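Local coordinates for protein putative oxidoreductase (Gluconobacter oxydans, PDB 3WJ7) that probably acts as an NAD(P)-dependent reductase of the short-chain dehydrogenase/reductase family, built on a Rossmann-type nucleotide-binding fold, at residues F24-H38 / V220-E232. Sequence-based numbering, arbitrary orientation.
Sequences FVGSAVARVLEERGH and VDDVAEGHALALE
Val220 lays its CG2 methyl over the face of the Phe24 ring, 3.8 Å from CG2 to the ring centroid and almost on the ring normal, a CH-pi contact. Phe24 reaches it because its CG stands anti to the backbone N (chi1 -174°), and the same methyl also borders Ala28 CB. From here helices 24-35 and 220-232 cross at -54°, their axes closing to 8.2 Å where small side chains meet. Ala224 CB packs on the carbonyl of Ala28 and on Val32 CG2, and the backbones come close enough to put Val29 CA 4.3 Å from Ala224 CA. On the flank turned to the central sheet, Val29 CG2 stands over the centre of the His227 imidazole face, and Val25 CG1 meets Val223 CG1 at 3.8 Å.

Charged groups close the other end. Arg36, just past the helix at a Schellman turn completed by Gly37, sends out an extended chain whose guanidinium grips Glu225 end-on: Arg36 NH1 to Glu225 OE1 and Arg36 NH2 to Glu225 OE2, both 2.8 Å, with the two planar groups turned 51° apart. Arg36 NE donates to the syn lone pair of Glu232 OE2, 2.9 Å away, and this carboxylate is nearly coplanar with the guanidinium. Ala228 CB lies 3.5 Å above the guanidinium plane, toward its rim. With an alanine here instead of Arg36, Glu225 and Glu232 would probably lose the cation they share, and the methyl of Ala228 its flat cover.

Leu33 from helix 24-35 and His227 and Leu231 from helix 220-233 all touch Phe82 of strand 78-83, so both helices pack on the same side of the Rossmann sheet. The chemistry implies a close apolar helix crossing with, at one end, a single arginine shared by two carboxylates, which probably balance its charge.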
ATOM      1  N   PHE A  24       8.966  -9.469  22.617  1.00 34.21           N
ATOM      2  CA  PHE A  24       8.598  -9.081  23.943  1.00 34.62           C
ATOM      3  C   PHE A  24       7.689 -10.154  24.548  1.00 35.64           C
ATOM      4  O   PHE A  24       8.001 -10.701  25.607  1.00 42.02           O
ATOM      5  CB  PHE A  24       7.930  -7.697  23.872  1.00 33.64           C
ATOM      6  CG  PHE A  24       7.626  -7.093  25.210  1.00 38.40           C
ATOM      7  CD1 PHE A  24       8.555  -7.160  26.264  1.00 35.60           C
ATOM      8  CD2 PHE A  24       6.387  -6.425  25.438  1.00 39.52           C
ATOM      9  CE1 PHE A  24       8.235  -6.593  27.519  1.00 37.82           C
ATOM     10  CE2 PHE A  24       6.096  -5.857  26.694  1.00 36.42           C
ATOM     11  CZ  PHE A  24       7.020  -5.941  27.728  1.00 34.19           C
ATOM     12  N   VAL A  25       6.601 -10.491  23.861  1.00 34.85           N
ATOM     13  CA  VAL A  25       5.697 -11.550  24.326  1.00 34.78           C
ATOM     14  C   VAL A  25       6.221 -12.987  24.129  1.00 34.58           C
ATOM     15  O   VAL A  25       6.123 -13.817  25.043  1.00 33.21           O
ATOM     16  CB  VAL A  25       4.314 -11.446  23.668  1.00 30.96           C
ATOM     17  CG1 VAL A  25       3.471 -12.640  24.094  1.00 30.20           C
ATOM     18  CG2 VAL A  25       3.686 -10.121  24.033  1.00 28.00           C
ATOM     19  N   GLY A  26       6.758 -13.253  22.946  1.00 32.75           N
ATOM     20  CA  GLY A  26       7.321 -14.543  22.619  1.00 35.61           C
ATOM     21  C   GLY A  26       8.335 -14.993  23.659  1.00 41.08           C
ATOM     22  O   GLY A  26       8.315 -16.158  24.148  1.00 36.46           O
ATOM     23  N   SER A  27       9.227 -14.090  24.047  1.00 40.63           N
ATOM     24  CA  SER A  27      10.214 -14.583  25.004  1.00 40.51           C
ATOM     25  C   SER A  27       9.645 -14.731  26.393  1.00 39.57           C
ATOM     26  O   SER A  27      10.065 -15.607  27.155  1.00 40.77           O
ATOM     27  CB  SER A  27      11.517 -13.793  24.994  1.00 39.12           C
ATOM     28  OG  SER A  27      11.356 -12.579  25.637  1.00 35.71           O
ATOM     29  N   ALA A  28       8.671 -13.911  26.742  1.00 36.06           N
ATOM     30  CA  ALA A  28       8.146 -14.089  28.068  1.00 34.53           C
ATOM     31  C   ALA A  28       7.321 -15.389  28.125  1.00 36.16           C
ATOM     32  O   ALA A  28       7.352 -16.094  29.133  1.00 36.79           O
ATOM     33  CB  ALA A  28       7.351 -12.891  28.504  1.00 33.46           C
ATOM     34  N   VAL A  29       6.641 -15.716  27.022  1.00 35.85           N
ATOM     35  CA  VAL A  29       5.911 -16.953  26.901  1.00 34.30           C
ATOM     36  C   VAL A  29       6.909 -18.114  27.031  1.00 36.90           C
ATOM     37  O   VAL A  29       6.671 -19.081  27.765  1.00 37.35           O
ATOM     38  CB  VAL A  29       5.104 -16.996  25.580  1.00 32.98           C
ATOM     39  CG1 VAL A  29       4.726 -18.435  25.193  1.00 33.96           C
ATOM     40  CG2 VAL A  29       3.831 -16.204  25.747  1.00 31.97           C
ATOM     41  N   ALA A  30       8.044 -17.997  26.352  1.00 36.80           N
ATOM     42  CA  ALA A  30       9.046 -19.049  26.381  1.00 38.37           C
ATOM     43  C   ALA A  30       9.512 -19.340  27.810  1.00 40.33           C
ATOM     44  O   ALA A  30       9.551 -20.505  28.202  1.00 40.91           O
ATOM     45  CB  ALA A  30      10.229 -18.691  25.506  1.00 36.84           C
ATOM     46  N   ARG A  31       9.846 -18.293  28.573  1.00 39.88           N
ATOM     47  CA  ARG A  31      10.342 -18.449  29.949  1.00 43.20           C
ATOM     48  C   ARG A  31       9.331 -19.237  30.781  1.00 43.31           C
ATOM     49  O   ARG A  31       9.706 -20.164  31.489  1.00 43.38           O
ATOM     50  CB  ARG A  31      10.656 -17.094  30.628  1.00 45.59           C
ATOM     51  CG  ARG A  31      11.931 -16.412  30.133  1.00 48.37           C
ATOM     52  CD  ARG A  31      12.074 -14.967  30.626  1.00 54.15           C
ATOM     53  NE  ARG A  31      12.639 -14.140  29.548  1.00 66.36           N
ATOM     54  CZ  ARG A  31      12.036 -13.106  28.932  1.00 65.25           C
ATOM     55  NH1 ARG A  31      10.839 -12.662  29.297  1.00 59.83           N
ATOM     56  NH2 ARG A  31      12.667 -12.481  27.946  1.00 64.68           N
ATOM     57  N   VAL A  32       8.052 -18.883  30.660  1.00 42.37           N
ATOM     58  CA  VAL A  32       6.996 -19.543  31.433  1.00 43.15           C
ATOM     59  C   VAL A  32       6.947 -21.056  31.136  1.00 44.55           C
ATOM     60  O   VAL A  32       6.937 -21.875  32.045  1.00 49.37           O
ATOM     61  CB  VAL A  32       5.630 -18.827  31.231  1.00 40.80           C
ATOM     62  CG1 VAL A  32       4.444 -19.686  31.657  1.00 38.50           C
ATOM     63  CG2 VAL A  32       5.614 -17.497  31.971  1.00 39.02           C
ATOM     64  N   LEU A  33       6.922 -21.401  29.860  1.00 44.83           N
ATOM     65  CA  LEU A  33       6.957 -22.777  29.405  1.00 46.17           C
ATOM     66  C   LEU A  33       8.166 -23.528  29.942  1.00 48.09           C
ATOM     67  O   LEU A  33       8.060 -24.705  30.333  1.00 47.74           O
ATOM     68  CB  LEU A  33       6.981 -22.823  27.864  1.00 43.25           C
ATOM     69  CG  LEU A  33       5.716 -22.262  27.253  1.00 40.98           C
ATOM     70  CD1 LEU A  33       5.802 -22.317  25.742  1.00 42.76           C
ATOM     71  CD2 LEU A  33       4.477 -22.977  27.777  1.00 40.78           C
ATOM     72  N   GLU A  34       9.315 -22.860  29.926  1.00 50.18           N
ATOM     73  CA  GLU A  34      10.535 -23.439  30.462  1.00 55.46           C
ATOM     74  C   GLU A  34      10.408 -23.771  31.967  1.00 59.00           C
ATOM     75  O   GLU A  34      10.801 -24.858  32.377  1.00 55.54           O
ATOM     76  CB  GLU A  34      11.716 -22.516  30.220  1.00 55.67           C
ATOM     77  CG  GLU A  34      13.059 -23.126  30.596  1.00 64.53           C
ATOM     78  CD  GLU A  34      13.666 -23.936  29.466  1.00 75.30           C
ATOM     79  OE1 GLU A  34      13.544 -23.500  28.286  1.00 80.93           O
ATOM     80  OE2 GLU A  34      14.274 -24.999  29.761  1.00 72.88           O
ATOM     81  N   GLU A  35       9.855 -22.848  32.766  1.00 62.50           N
ATOM     82  CA  GLU A  35       9.719 -23.036  34.222  1.00 68.08           C
ATOM     83  C   GLU A  35       8.665 -24.090  34.531  1.00 63.16           C
ATOM     84  O   GLU A  35       8.710 -24.733  35.582  1.00 63.92           O
ATOM     85  CB  GLU A  35       9.412 -21.709  34.952  1.00 76.03           C
ATOM     86  CG  GLU A  35      10.428 -20.592  34.657  1.00 86.23           C
ATOM     87  CD  GLU A  35      10.135 -19.267  35.370  1.00 91.15           C
ATOM     88  OE1 GLU A  35      10.047 -19.259  36.622  1.00102.53           O
ATOM     89  OE2 GLU A  35      10.014 -18.220  34.685  1.00 83.31           O
ATOM     90  N   ARG A  36       7.723 -24.260  33.609  1.00 54.91           N
ATOM     91  CA  ARG A  36       6.820 -25.401  33.626  1.00 52.54           C
ATOM     92  C   ARG A  36       7.435 -26.732  33.070  1.00 52.85           C
ATOM     93  O   ARG A  36       6.744 -27.745  32.997  1.00 51.32           O
ATOM     94  CB  ARG A  36       5.523 -25.040  32.887  1.00 50.66           C
ATOM     95  CG  ARG A  36       4.328 -24.716  33.790  1.00 49.13           C
ATOM     96  CD  ARG A  36       3.248 -24.178  32.902  1.00 48.40           C
ATOM     97  NE  ARG A  36       2.048 -23.604  33.511  1.00 48.76           N
ATOM     98  CZ  ARG A  36       1.958 -22.431  34.150  1.00 48.13           C
ATOM     99  NH1 ARG A  36       3.019 -21.662  34.417  1.00 46.21           N
ATOM    100  NH2 ARG A  36       0.766 -22.029  34.554  1.00 49.54           N
ATOM    101  N   GLY A  37       8.716 -26.703  32.675  1.00 52.80           N
ATOM    102  CA  GLY A  37       9.446 -27.850  32.085  1.00 53.59           C
ATOM    103  C   GLY A  37       9.004 -28.505  30.762  1.00 56.03           C
ATOM    104  O   GLY A  37       9.051 -29.721  30.625  1.00 55.28           O
ATOM    105  N   HIS A  38       8.581 -27.717  29.780  1.00 54.58           N
ATOM    106  CA  HIS A  38       8.475 -28.212  28.413  1.00 51.86           C
ATOM    107  C   HIS A  38       9.859 -28.313  27.829  1.00 50.90           C
ATOM    108  O   HIS A  38      10.763 -27.595  28.260  1.00 51.98           O
ATOM    109  CB  HIS A  38       7.661 -27.231  27.574  1.00 50.93           C
ATOM    110  CG  HIS A  38       6.225 -27.191  27.956  1.00 52.43           C
ATOM    111  ND1 HIS A  38       5.214 -27.451  27.061  1.00 56.28           N
ATOM    112  CD2 HIS A  38       5.625 -26.978  29.151  1.00 55.84           C
ATOM    113  CE1 HIS A  38       4.049 -27.379  27.683  1.00 57.14           C
ATOM    114  NE2 HIS A  38       4.272 -27.100  28.955  1.00 56.52           N
ATOM    115  N   VAL A 220       3.006  -8.150  30.854  1.00 35.81           N
ATOM    116  CA  VAL A 220       3.565  -9.074  29.876  1.00 35.75           C
ATOM    117  C   VAL A 220       3.685 -10.485  30.442  1.00 37.18           C
ATOM    118  O   VAL A 220       3.447 -11.474  29.734  1.00 38.03           O
ATOM    119  CB  VAL A 220       4.930  -8.574  29.328  1.00 35.24           C
ATOM    120  CG1 VAL A 220       6.039  -8.771  30.344  1.00 35.71           C
ATOM    121  CG2 VAL A 220       5.315  -9.301  28.055  1.00 34.64           C
ATOM    122  N   ASP A 221       4.031 -10.584  31.724  1.00 43.79           N
ATOM    123  CA  ASP A 221       4.161 -11.910  32.393  1.00 44.59           C
ATOM    124  C   ASP A 221       2.806 -12.564  32.619  1.00 41.67           C
ATOM    125  O   ASP A 221       2.697 -13.769  32.738  1.00 46.50           O
ATOM    126  CB  ASP A 221       4.966 -11.790  33.685  1.00 45.20           C
ATOM    127  CG  ASP A 221       6.465 -11.526  33.415  1.00 47.61           C
ATOM    128  OD1 ASP A 221       6.964 -12.054  32.412  1.00 50.94           O
ATOM    129  OD2 ASP A 221       7.147 -10.803  34.187  1.00 47.90           O
ATOM    130  N   ASP A 222       1.764 -11.755  32.637  1.00 40.26           N
ATOM    131  CA  ASP A 222       0.436 -12.277  32.781  1.00 38.71           C
ATOM    132  C   ASP A 222      -0.074 -12.775  31.472  1.00 38.31           C
ATOM    133  O   ASP A 222      -0.763 -13.783  31.465  1.00 38.36           O
ATOM    134  CB  ASP A 222      -0.503 -11.244  33.374  1.00 39.81           C
ATOM    135  CG  ASP A 222      -0.251 -11.043  34.829  1.00 43.13           C
ATOM    136  OD1 ASP A 222       0.252 -11.990  35.468  1.00 46.19           O
ATOM    137  OD2 ASP A 222      -0.494  -9.939  35.338  1.00 43.47           O
ATOM    138  N   VAL A 223       0.262 -12.082  30.376  1.00 35.32           N
ATOM    139  CA  VAL A 223       0.004 -12.601  29.049  1.00 33.93           C
ATOM    140  C   VAL A 223       0.643 -13.974  28.911  1.00 34.12           C
ATOM    141  O   VAL A 223       0.007 -14.937  28.439  1.00 31.18           O
ATOM    142  CB  VAL A 223       0.628 -11.686  27.983  1.00 34.94           C
ATOM    143  CG1 VAL A 223       0.595 -12.330  26.595  1.00 31.37           C
ATOM    144  CG2 VAL A 223      -0.086 -10.353  27.980  1.00 37.18           C
ATOM    145  N   ALA A 224       1.918 -14.033  29.305  1.00 34.69           N
ATOM    146  CA  ALA A 224       2.711 -15.241  29.187  1.00 38.92           C
ATOM    147  C   ALA A 224       2.060 -16.396  29.931  1.00 41.54           C
ATOM    148  O   ALA A 224       1.870 -17.496  29.386  1.00 44.99           O
ATOM    149  CB  ALA A 224       4.146 -15.003  29.669  1.00 38.73           C
ATOM    150  N   GLU A 225       1.696 -16.142  31.176  1.00 45.15           N
ATOM    151  CA  GLU A 225       1.150 -17.171  32.025  1.00 45.93           C
ATOM    152  C   GLU A 225      -0.159 -17.622  31.379  1.00 44.56           C
ATOM    153  O   GLU A 225      -0.436 -18.837  31.261  1.00 48.67           O
ATOM    154  CB  GLU A 225       0.955 -16.606  33.450  1.00 48.77           C
ATOM    155  CG  GLU A 225       0.047 -17.411  34.391  1.00 56.66           C
ATOM    156  CD  GLU A 225       0.559 -18.806  34.822  1.00 55.62           C
ATOM    157  OE1 GLU A 225       1.758 -19.163  34.614  1.00 51.36           O
ATOM    158  OE2 GLU A 225      -0.274 -19.551  35.400  1.00 57.39           O
ATOM    159  N   GLY A 226      -0.954 -16.651  30.942  1.00 38.08           N
ATOM    160  CA  GLY A 226      -2.238 -16.955  30.317  1.00 37.41           C
ATOM    161  C   GLY A 226      -2.118 -17.881  29.110  1.00 37.92           C
ATOM    162  O   GLY A 226      -3.024 -18.669  28.849  1.00 37.56           O
ATOM    163  N   HIS A 227      -1.006 -17.810  28.370  1.00 37.70           N
ATOM    164  CA  HIS A 227      -0.780 -18.767  27.294  1.00 38.39           C
ATOM    165  C   HIS A 227      -0.651 -20.181  27.867  1.00 39.14           C
ATOM    166  O   HIS A 227      -1.153 -21.141  27.287  1.00 37.24           O
ATOM    167  CB  HIS A 227       0.497 -18.453  26.515  1.00 41.15           C
ATOM    168  CG  HIS A 227       0.395 -17.285  25.590  1.00 40.50           C
ATOM    169  ND1 HIS A 227       0.491 -17.414  24.219  1.00 42.93           N
ATOM    170  CD2 HIS A 227       0.275 -15.961  25.833  1.00 38.95           C
ATOM    171  CE1 HIS A 227       0.392 -16.222  23.657  1.00 37.05           C
ATOM    172  NE2 HIS A 227       0.258 -15.325  24.615  1.00 36.01           N
ATOM    173  N   ALA A 228       0.037 -20.319  29.001  1.00 39.66           N
ATOM    174  CA  ALA A 228       0.255 -21.650  29.556  1.00 38.00           C
ATOM    175  C   ALA A 228      -1.074 -22.237  29.993  1.00 39.47           C
ATOM    176  O   ALA A 228      -1.374 -23.416  29.736  1.00 36.95           O
ATOM    177  CB  ALA A 228       1.268 -21.616  30.694  1.00 37.74           C
ATOM    178  N   LEU A 229      -1.888 -21.379  30.618  1.00 42.25           N
ATOM    179  CA  LEU A 229      -3.245 -21.752  31.085  1.00 41.32           C
ATOM    180  C   LEU A 229      -4.148 -22.143  29.956  1.00 40.09           C
ATOM    181  O   LEU A 229      -5.024 -22.971  30.150  1.00 42.44           O
ATOM    182  CB  LEU A 229      -3.896 -20.587  31.845  1.00 41.44           C
ATOM    183  CG  LEU A 229      -3.094 -20.187  33.087  1.00 43.26           C
ATOM    184  CD1 LEU A 229      -3.612 -18.897  33.730  1.00 40.90           C
ATOM    185  CD2 LEU A 229      -3.066 -21.381  34.036  1.00 37.41           C
ATOM    186  N   ALA A 230      -3.967 -21.530  28.777  1.00 39.23           N
ATOM    187  CA  ALA A 230      -4.797 -21.915  27.629  1.00 39.16           C
ATOM    188  C   ALA A 230      -4.406 -23.284  27.106  1.00 39.94           C
ATOM    189  O   ALA A 230      -5.282 -24.037  26.681  1.00 39.19           O
ATOM    190  CB  ALA A 230      -4.748 -20.899  26.524  1.00 40.28           C
ATOM    191  N   LEU A 231      -3.105 -23.594  27.144  1.00 37.92           N
ATOM    192  CA  LEU A 231      -2.628 -24.932  26.849  1.00 40.78           C
ATOM    193  C   LEU A 231      -3.175 -25.958  27.854  1.00 48.54           C
ATOM    194  O   LEU A 231      -3.533 -27.071  27.450  1.00 54.00           O
ATOM    195  CB  LEU A 231      -1.094 -24.996  26.874  1.00 36.53           C
ATOM    196  CG  LEU A 231      -0.545 -26.434  26.914  1.00 35.43           C
ATOM    197  CD1 LEU A 231      -0.659 -27.124  25.590  1.00 34.65           C
ATOM    198  CD2 LEU A 231       0.906 -26.450  27.292  1.00 37.68           C
ATOM    199  N   GLU A 232      -3.223 -25.607  29.147  1.00 48.52           N
ATOM    200  CA  GLU A 232      -3.675 -26.574  30.169  1.00 50.75           C
ATOM    201  C   GLU A 232      -5.185 -26.762  30.229  1.00 55.88           C
ATOM    202  O   GLU A 232      -5.630 -27.897  30.209  1.00 56.62           O
ATOM    203  CB  GLU A 232      -3.097 -26.271  31.537  1.00 47.31           C
ATOM    204  CG  GLU A 232      -1.627 -26.671  31.626  1.00 50.82           C
ATOM    205  CD  GLU A 232      -0.773 -25.667  32.398  1.00 58.11           C
ATOM    206  OE1 GLU A 232      -1.349 -24.841  33.145  1.00 64.80           O
ATOM    207  OE2 GLU A 232       0.481 -25.689  32.255  1.00 59.16           O
TER